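Long-range contact in DltD domain-containing protein (Beauveria bassiana, PDB 7D78), which is a thioesterase of the alpha/beta hydrolase fold that probably releases a polyketide chain by closing it into a medium-ring lactone: residues I101-T115 with F135-R149. Numbering follows the deposited sequence.
Sequences IDPLQQAEDLADIVT and FGGTVSACAAAVDRR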
ATOM      1  N   ILE A 101      -8.975   7.299  -4.397  0.50 22.59           N
ATOM      2  CA  ILE A 101      -9.184   5.860  -4.521  0.50 21.77           C
ATOM      3  C   ILE A 101      -7.902   5.140  -4.112  0.50 21.76           C
ATOM      4  O   ILE A 101      -6.917   5.126  -4.855  0.50 19.17           O
ATOM      5  CB  ILE A 101      -9.629   5.484  -5.935  0.50 20.74           C
ATOM      6  CG1 ILE A 101     -11.057   5.986  -6.163  0.50 21.52           C
ATOM      7  CG2 ILE A 101      -9.566   3.981  -6.139  0.50 21.87           C
ATOM      8  CD1 ILE A 101     -11.403   6.187  -7.599  0.50 18.69           C
ATOM      9  N   ASP A 102      -7.917   4.552  -2.914  1.00 18.03           N
ATOM     10  CA  ASP A 102      -6.791   3.813  -2.355  1.00 22.66           C
ATOM     11  C   ASP A 102      -7.221   2.355  -2.353  1.00 19.81           C
ATOM     12  O   ASP A 102      -7.990   1.939  -1.472  1.00 15.71           O
ATOM     13  CB  ASP A 102      -6.451   4.293  -0.941  1.00 19.66           C
ATOM     14  CG  ASP A 102      -5.219   3.624  -0.368  1.00 27.11           C
ATOM     15  OD1 ASP A 102      -4.736   2.632  -0.945  1.00 24.51           O
ATOM     16  OD2 ASP A 102      -4.721   4.110   0.672  1.00 40.30           O
ATOM     17  N   PRO A 103      -6.778   1.553  -3.321  1.00 19.29           N
ATOM     18  CA  PRO A 103      -7.282   0.173  -3.406  1.00 16.87           C
ATOM     19  C   PRO A 103      -6.950  -0.644  -2.179  1.00 17.05           C
ATOM     20  O   PRO A 103      -7.748  -1.502  -1.785  1.00 17.32           O
ATOM     21  CB  PRO A 103      -6.586  -0.376  -4.658  1.00 18.53           C
ATOM     22  CG  PRO A 103      -5.326   0.470  -4.765  1.00 17.74           C
ATOM     23  CD  PRO A 103      -5.748   1.838  -4.330  1.00 19.27           C
ATOM     24  N   LEU A 104      -5.798  -0.393  -1.545  1.00 15.07           N
ATOM     25  CA  LEU A 104      -5.461  -1.155  -0.343  1.00 19.31           C
ATOM     26  C   LEU A 104      -6.344  -0.759   0.839  1.00 18.85           C
ATOM     27  O   LEU A 104      -6.663  -1.605   1.679  1.00 20.99           O
ATOM     28  CB  LEU A 104      -3.975  -0.973  -0.001  1.00 22.34           C
ATOM     29  CG  LEU A 104      -2.992  -1.535  -1.043  1.00 23.86           C
ATOM     30  CD1 LEU A 104      -1.552  -1.269  -0.617  1.00 24.27           C
ATOM     31  CD2 LEU A 104      -3.211  -3.030  -1.272  1.00 21.51           C
ATOM     32  N   GLN A 105      -6.757   0.512   0.924  1.00 18.03           N
ATOM     33  CA  GLN A 105      -7.716   0.884   1.962  1.00 18.91           C
ATOM     34  C   GLN A 105      -9.082   0.273   1.686  1.00 17.37           C
ATOM     35  O   GLN A 105      -9.773  -0.159   2.617  1.00 16.01           O
ATOM     36  CB  GLN A 105      -7.847   2.405   2.081  1.00 18.89           C
ATOM     37  CG  GLN A 105      -8.679   2.786   3.308  1.00 18.17           C
ATOM     38  CD  GLN A 105      -8.119   2.162   4.591  1.00 25.69           C
ATOM     39  OE1 GLN A 105      -6.983   2.441   4.974  1.00 24.34           O
ATOM     40  NE2 GLN A 105      -8.912   1.310   5.251  1.00 17.26           N
ATOM     41  N   GLN A 106      -9.494   0.242   0.416  1.00 15.59           N
ATOM     42  CA  GLN A 106     -10.745  -0.426   0.063  1.00 16.82           C
ATOM     43  C   GLN A 106     -10.694  -1.904   0.426  1.00 16.33           C
ATOM     44  O   GLN A 106     -11.692  -2.470   0.891  1.00 15.80           O
ATOM     45  CB  GLN A 106     -11.035  -0.258  -1.433  1.00 19.41           C
ATOM     46  CG  GLN A 106     -11.514   1.131  -1.810  1.00 18.38           C
ATOM     47  CD  GLN A 106     -11.963   1.214  -3.260  1.00 20.28           C
ATOM     48  OE1 GLN A 106     -12.238   0.198  -3.892  1.00 18.97           O
ATOM     49  NE2 GLN A 106     -12.047   2.426  -3.788  1.00 18.88           N
ATOM     50  N   ALA A 107      -9.534  -2.544   0.231  1.00 16.27           N
ATOM     51  CA  ALA A 107      -9.382  -3.951   0.610  1.00 13.16           C
ATOM     52  C   ALA A 107      -9.557  -4.145   2.114  1.00 19.08           C
ATOM     53  O   ALA A 107     -10.248  -5.075   2.557  1.00 17.02           O
ATOM     54  CB  ALA A 107      -8.018  -4.477   0.157  1.00 15.11           C
ATOM     55  N   GLU A 108      -8.931  -3.286   2.924  1.00 15.49           N
ATOM     56  CA  GLU A 108      -9.091  -3.418   4.373  1.00 13.86           C
ATOM     57  C   GLU A 108     -10.515  -3.066   4.806  1.00 15.86           C
ATOM     58  O   GLU A 108     -11.078  -3.712   5.705  1.00 18.04           O
ATOM     59  CB  GLU A 108      -8.073  -2.533   5.107  1.00 16.72           C
ATOM     60  CG  GLU A 108      -6.632  -3.010   5.012  1.00 18.75           C
ATOM     61  CD  GLU A 108      -5.674  -2.138   5.815  1.00 20.14           C
ATOM     62  OE1 GLU A 108      -6.024  -1.756   6.943  1.00 19.58           O
ATOM     63  OE2 GLU A 108      -4.566  -1.842   5.316  1.00 18.54           O
ATOM     64  N   ASP A 109     -11.110  -2.044   4.187  1.00 14.41           N
ATOM     65  CA  ASP A 109     -12.501  -1.703   4.490  1.00 15.12           C
ATOM     66  C   ASP A 109     -13.414  -2.905   4.303  1.00 15.51           C
ATOM     67  O   ASP A 109     -14.380  -3.084   5.061  1.00 17.29           O
ATOM     68  CB  ASP A 109     -12.984  -0.548   3.603  1.00 16.54           C
ATOM     69  CG  ASP A 109     -12.399   0.801   4.000  1.00 18.45           C
ATOM     70  OD1 ASP A 109     -11.782   0.904   5.080  1.00 18.11           O
ATOM     71  OD2 ASP A 109     -12.558   1.768   3.209  1.00 16.67           O
ATOM     72  N   LEU A 110     -13.115  -3.750   3.302  1.00 16.99           N
ATOM     73  CA  LEU A 110     -13.934  -4.927   3.023  1.00 18.22           C
ATOM     74  C   LEU A 110     -13.926  -5.919   4.182  1.00 17.94           C
ATOM     75  O   LEU A 110     -14.933  -6.594   4.414  1.00 19.62           O
ATOM     76  CB  LEU A 110     -13.461  -5.611   1.734  1.00 18.45           C
ATOM     77  CG  LEU A 110     -14.209  -5.175   0.468  1.00 19.48           C
ATOM     78  CD1 LEU A 110     -13.483  -5.623  -0.773  1.00 17.29           C
ATOM     79  CD2 LEU A 110     -15.651  -5.715   0.472  1.00 17.29           C
ATOM     80  N   ALA A 111     -12.805  -6.045   4.909  1.00 16.25           N
ATOM     81  CA  ALA A 111     -12.825  -6.848   6.133  1.00 19.91           C
ATOM     82  C   ALA A 111     -13.872  -6.329   7.108  1.00 20.85           C
ATOM     83  O   ALA A 111     -14.607  -7.114   7.719  1.00 19.21           O
ATOM     84  CB  ALA A 111     -11.447  -6.858   6.802  1.00 17.31           C
ATOM     85  N   ASP A 112     -13.960  -5.005   7.260  1.00 18.37           N
ATOM     86  CA  ASP A 112     -14.917  -4.427   8.195  1.00 18.07           C
ATOM     87  C   ASP A 112     -16.342  -4.535   7.667  1.00 20.17           C
ATOM     88  O   ASP A 112     -17.276  -4.770   8.440  1.00 19.55           O
ATOM     89  CB  ASP A 112     -14.539  -2.976   8.487  1.00 17.47           C
ATOM     90  CG  ASP A 112     -13.178  -2.864   9.150  1.00 19.12           C
ATOM     91  OD1 ASP A 112     -12.723  -3.889   9.717  1.00 17.98           O
ATOM     92  OD2 ASP A 112     -12.564  -1.769   9.118  1.00 17.53           O
ATOM     93  N   ILE A 113     -16.526  -4.397   6.353  1.00 15.46           N
ATOM     94  CA  ILE A 113     -17.834  -4.655   5.753  1.00 15.86           C
ATOM     95  C   ILE A 113     -18.254  -6.106   5.994  1.00 18.89           C
ATOM     96  O   ILE A 113     -19.391  -6.382   6.401  1.00 17.27           O
ATOM     97  CB  ILE A 113     -17.805  -4.310   4.258  1.00 14.97           C
ATOM     98  CG1 ILE A 113     -17.599  -2.807   4.086  1.00 17.19           C
ATOM     99  CG2 ILE A 113     -19.098  -4.793   3.557  1.00 14.86           C
ATOM    100  CD1 ILE A 113     -17.084  -2.417   2.714  1.00 19.69           C
ATOM    101  N   VAL A 114     -17.336  -7.053   5.773  1.00 16.96           N
ATOM    102  CA  VAL A 114     -17.661  -8.460   6.028  1.00 19.61           C
ATOM    103  C   VAL A 114     -18.098  -8.651   7.477  1.00 18.49           C
ATOM    104  O   VAL A 114     -19.059  -9.374   7.762  1.00 19.67           O
ATOM    105  CB  VAL A 114     -16.469  -9.369   5.665  1.00 16.85           C
ATOM    106  CG1 VAL A 114     -16.701 -10.793   6.168  1.00 16.65           C
ATOM    107  CG2 VAL A 114     -16.268  -9.396   4.154  1.00 14.92           C
ATOM    108  N   THR A 115     -17.419  -7.990   8.410  1.00 17.22           N
ATOM    109  CA  THR A 115     -17.790  -8.106   9.820  1.00 19.01           C
ATOM    110  C   THR A 115     -19.233  -7.667  10.047  1.00 20.00           C
ATOM    111  O   THR A 115     -20.005  -8.361  10.721  1.00 19.33           O
ATOM    112  CB  THR A 115     -16.835  -7.286  10.693  1.00 19.72           C
ATOM    113  OG1 THR A 115     -15.524  -7.850  10.632  1.00 19.40           O
ATOM    114  CG2 THR A 115     -17.306  -7.276  12.172  1.00 18.14           C
ATOM    115  N   PHE A 135     -11.901  -2.574 -11.479  1.00 21.39           N
ATOM    116  CA  PHE A 135     -11.087  -2.236 -10.313  1.00 20.57           C
ATOM    117  C   PHE A 135     -11.580  -2.928  -9.037  1.00 19.60           C
ATOM    118  O   PHE A 135     -10.772  -3.402  -8.225  1.00 17.38           O
ATOM    119  CB  PHE A 135     -11.099  -0.705 -10.156  1.00 19.61           C
ATOM    120  CG  PHE A 135     -10.032  -0.154  -9.258  1.00 20.69           C
ATOM    121  CD1 PHE A 135      -8.777   0.141  -9.761  1.00 18.74           C
ATOM    122  CD2 PHE A 135     -10.309   0.149  -7.928  1.00 21.41           C
ATOM    123  CE1 PHE A 135      -7.790   0.680  -8.943  1.00 24.32           C
ATOM    124  CE2 PHE A 135      -9.321   0.682  -7.099  1.00 22.65           C
ATOM    125  CZ  PHE A 135      -8.062   0.945  -7.608  1.00 22.75           C
ATOM    126  N   GLY A 136     -12.905  -3.004  -8.858  1.00 17.05           N
ATOM    127  CA  GLY A 136     -13.455  -3.623  -7.662  1.00 17.33           C
ATOM    128  C   GLY A 136     -13.226  -5.125  -7.576  1.00 17.74           C
ATOM    129  O   GLY A 136     -13.179  -5.686  -6.475  1.00 18.62           O
ATOM    130  N   GLY A 137     -13.122  -5.802  -8.720  1.00 17.99           N
ATOM    131  CA  GLY A 137     -12.759  -7.212  -8.684  1.00 19.02           C
ATOM    132  C   GLY A 137     -11.351  -7.424  -8.161  1.00 18.22           C
ATOM    133  O   GLY A 137     -11.093  -8.356  -7.391  1.00 17.18           O
ATOM    134  N   THR A 138     -10.424  -6.547  -8.560  1.00 19.06           N
ATOM    135  CA  THR A 138      -9.049  -6.652  -8.086  1.00 18.40           C
ATOM    136  C   THR A 138      -8.963  -6.321  -6.599  1.00 17.25           C
ATOM    137  O   THR A 138      -8.255  -6.998  -5.847  1.00 16.40           O
ATOM    138  CB  THR A 138      -8.157  -5.729  -8.921  1.00 20.08           C
ATOM    139  OG1 THR A 138      -8.422  -5.955 -10.312  1.00 21.35           O
ATOM    140  CG2 THR A 138      -6.675  -5.979  -8.647  1.00 18.86           C
ATOM    141  N   VAL A 139      -9.694  -5.295  -6.164  1.00 16.76           N
ATOM    142  CA  VAL A 139      -9.770  -4.955  -4.742  1.00 18.80           C
ATOM    143  C   VAL A 139     -10.312  -6.139  -3.950  1.00 20.05           C
ATOM    144  O   VAL A 139      -9.805  -6.473  -2.870  1.00 16.71           O
ATOM    145  CB  VAL A 139     -10.649  -3.701  -4.542  1.00 16.46           C
ATOM    146  CG1 VAL A 139     -11.050  -3.549  -3.064  1.00 14.86           C
ATOM    147  CG2 VAL A 139      -9.935  -2.445  -5.035  1.00 15.99           C
ATOM    148  N   SER A 140     -11.359  -6.786  -4.475  1.00 16.34           N
ATOM    149  CA  SER A 140     -11.968  -7.901  -3.764  1.00 17.13           C
ATOM    150  C   SER A 140     -10.981  -9.053  -3.593  1.00 17.28           C
ATOM    151  O   SER A 140     -10.983  -9.734  -2.562  1.00 19.02           O
ATOM    152  CB  SER A 140     -13.223  -8.387  -4.504  1.00 20.14           C
ATOM    153  OG  SER A 140     -14.216  -7.380  -4.600  1.00 20.23           O
ATOM    154  N   ALA A 141     -10.141  -9.292  -4.595  1.00 18.19           N
ATOM    155  CA  ALA A 141      -9.146 -10.353  -4.481  1.00 17.82           C
ATOM    156  C   ALA A 141      -8.173 -10.074  -3.341  1.00 19.57           C
ATOM    157  O   ALA A 141      -7.791 -10.993  -2.610  1.00 17.39           O
ATOM    158  CB  ALA A 141      -8.386 -10.507  -5.791  1.00 17.80           C
ATOM    159  N   CYS A 142      -7.745  -8.816  -3.193  1.00 18.12           N
ATOM    160  CA  CYS A 142      -6.825  -8.472  -2.111  1.00 19.71           C
ATOM    161  C   CYS A 142      -7.470  -8.706  -0.754  1.00 18.34           C
ATOM    162  O   CYS A 142      -6.821  -9.216   0.167  1.00 18.87           O
ATOM    163  CB  CYS A 142      -6.367  -7.013  -2.237  1.00 20.09           C
ATOM    164  SG  CYS A 142      -5.508  -6.648  -3.788  1.00 20.51           S
ATOM    165  N   ALA A 143      -8.752  -8.347  -0.614  1.00 16.86           N
ATOM    166  CA  ALA A 143      -9.458  -8.634   0.632  1.00 19.85           C
ATOM    167  C   ALA A 143      -9.551 -10.132   0.872  1.00 17.33           C
ATOM    168  O   ALA A 143      -9.344 -10.601   2.000  1.00 19.98           O
ATOM    169  CB  ALA A 143     -10.860  -8.004   0.616  1.00 19.09           C
ATOM    170  N   ALA A 144      -9.838 -10.904  -0.184  1.00 17.78           N
ATOM    171  CA  ALA A 144      -9.950 -12.350  -0.038  1.00 20.09           C
ATOM    172  C   ALA A 144      -8.634 -12.970   0.405  1.00 23.13           C
ATOM    173  O   ALA A 144      -8.639 -13.953   1.154  1.00 22.09           O
ATOM    174  CB  ALA A 144     -10.408 -12.988  -1.355  1.00 18.67           C
ATOM    175  N   ALA A 145      -7.507 -12.399  -0.037  1.00 20.28           N
ATOM    176  CA  ALA A 145      -6.197 -12.944   0.313  1.00 20.02           C
ATOM    177  C   ALA A 145      -6.017 -13.082   1.822  1.00 22.41           C
ATOM    178  O   ALA A 145      -5.417 -14.059   2.294  1.00 21.38           O
ATOM    179  CB  ALA A 145      -5.087 -12.068  -0.280  1.00 18.13           C
ATOM    180  N   VAL A 146      -6.513 -12.120   2.604  1.00 19.79           N
ATOM    181  CA  VAL A 146      -6.208 -12.108   4.042  1.00 19.13           C
ATOM    182  C   VAL A 146      -7.357 -12.600   4.913  1.00 20.61           C
ATOM    183  O   VAL A 146      -7.177 -12.727   6.133  1.00 21.03           O
ATOM    184  CB  VAL A 146      -5.771 -10.708   4.533  1.00 22.13           C
ATOM    185  CG1 VAL A 146      -4.546 -10.229   3.766  1.00 18.77           C
ATOM    186  CG2 VAL A 146      -6.903  -9.703   4.399  1.00 23.20           C
ATOM    187  N   ASP A 147      -8.523 -12.891   4.342  1.00 19.32           N
ATOM    188  CA  ASP A 147      -9.740 -13.060   5.139  1.00 20.17           C
ATOM    189  C   ASP A 147     -10.362 -14.415   4.826  1.00 20.54           C
ATOM    190  O   ASP A 147     -11.022 -14.573   3.795  1.00 18.59           O
ATOM    191  CB  ASP A 147     -10.718 -11.919   4.848  1.00 20.32           C
ATOM    192  CG  ASP A 147     -11.898 -11.891   5.801  1.00 20.62           C
ATOM    193  OD1 ASP A 147     -12.026 -12.802   6.659  1.00 17.76           O
ATOM    194  OD2 ASP A 147     -12.704 -10.946   5.676  1.00 20.49           O
ATOM    195  N   ARG A 148     -10.168 -15.396   5.714  1.00 19.90           N
ATOM    196  CA  ARG A 148     -10.703 -16.725   5.425  1.00 21.62           C
ATOM    197  C   ARG A 148     -12.219 -16.783   5.521  1.00 20.93           C
ATOM    198  O   ARG A 148     -12.812 -17.799   5.133  1.00 20.47           O
ATOM    199  CB  ARG A 148     -10.088 -17.762   6.366  1.00 23.36           C
ATOM    200  CG  ARG A 148     -10.573 -17.673   7.791  1.00 23.29           C
ATOM    201  CD  ARG A 148      -9.754 -18.584   8.706  1.00 27.36           C
ATOM    202  NE  ARG A 148     -10.420 -18.802   9.987  1.00 24.69           N
ATOM    203  CZ  ARG A 148     -10.091 -19.771  10.838  1.00 31.32           C
ATOM    204  NH1 ARG A 148      -9.098 -20.605  10.541  1.00 23.73           N
ATOM    205  NH2 ARG A 148     -10.756 -19.908  11.977  1.00 30.77           N
ATOM    206  N   ARG A 149     -12.868 -15.731   6.027  1.00 18.57           N
ATOM    207  CA  ARG A 149     -14.325 -15.707   6.005  1.00 19.46           C
ATOM    208  C   ARG A 149     -14.861 -15.617   4.587  1.00 20.44           C
ATOM    209  O   ARG A 149     -16.025 -15.966   4.344  1.00 21.18           O
ATOM    210  CB  ARG A 149     -14.856 -14.537   6.838  1.00 15.16           C
ATOM    211  CG  ARG A 149     -14.397 -14.565   8.279  1.00 20.92           C
ATOM    212  CD  ARG A 149     -14.766 -13.265   8.988  1.00 20.77           C
ATOM    213  NE  ARG A 149     -14.093 -12.124   8.363  1.00 17.61           N
ATOM    214  CZ  ARG A 149     -14.338 -10.852   8.669  1.00 19.54           C
ATOM    215  NH1 ARG A 149     -15.241 -10.558   9.599  1.00 17.94           N
ATOM    216  NH2 ARG A 149     -13.692  -9.873   8.029  1.00 16.89           N
TER
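R149 reaches back to the last turn of segment 101-115 and ends in its guanidinium group between A111 and T115. NH1 donates to T115 OG1 at 2.9 Å, nearly straight (167°) and in the guanidinium plane, while NH2 donates a hydrogen bond to A111 O at 2.9 Å, an acceptor tilted somewhat out of that plane. V114 covers one face: with CG1 anti to its backbone N (chi1 169°), that methyl sits over the centre, 3.4 Å from R149 CZ. A side-on salt bridge from D147 fixes the group's rotation. Its OD1 takes R149 NE at 2.8 Å through the syn lone pair, its OD2 takes NH2, and OD1 also accepts the backbone N of R149, closing an Asx turn. The charge is thus probably balanced locally, and A111 O serves both NH2 and the helical N-H of T115.

Between helices 103-115 and 135-146 small residues allow an axis separation of 8.1 Å at a crossing angle of -58°. A107 and A143 approach to 4.7 Å between CA atoms, and V139 enters as a knob: CG1 meets Q106 CB, A107 N and L110 CD1, while CG2 turns to P103 CB and Q106 OE1. At the far end the F135 ring meets I101 CG2 and P103 CB obliquely, with P103 CB 3.6 Å from its CZ; F60 packs edge-to-face against the same ring. F135 directly follows S134, the probable nucleophile of a GxSxG elbow, and touches the presumed Ser-His-Asp triad.

The pair belongs to the alpha/beta hydrolase core: L110, V114 and S140 rest on strand 51-57, helix 247-251 packs on L104 and C142, and E108 and D112 form salt bridges to R179 of the second subunit.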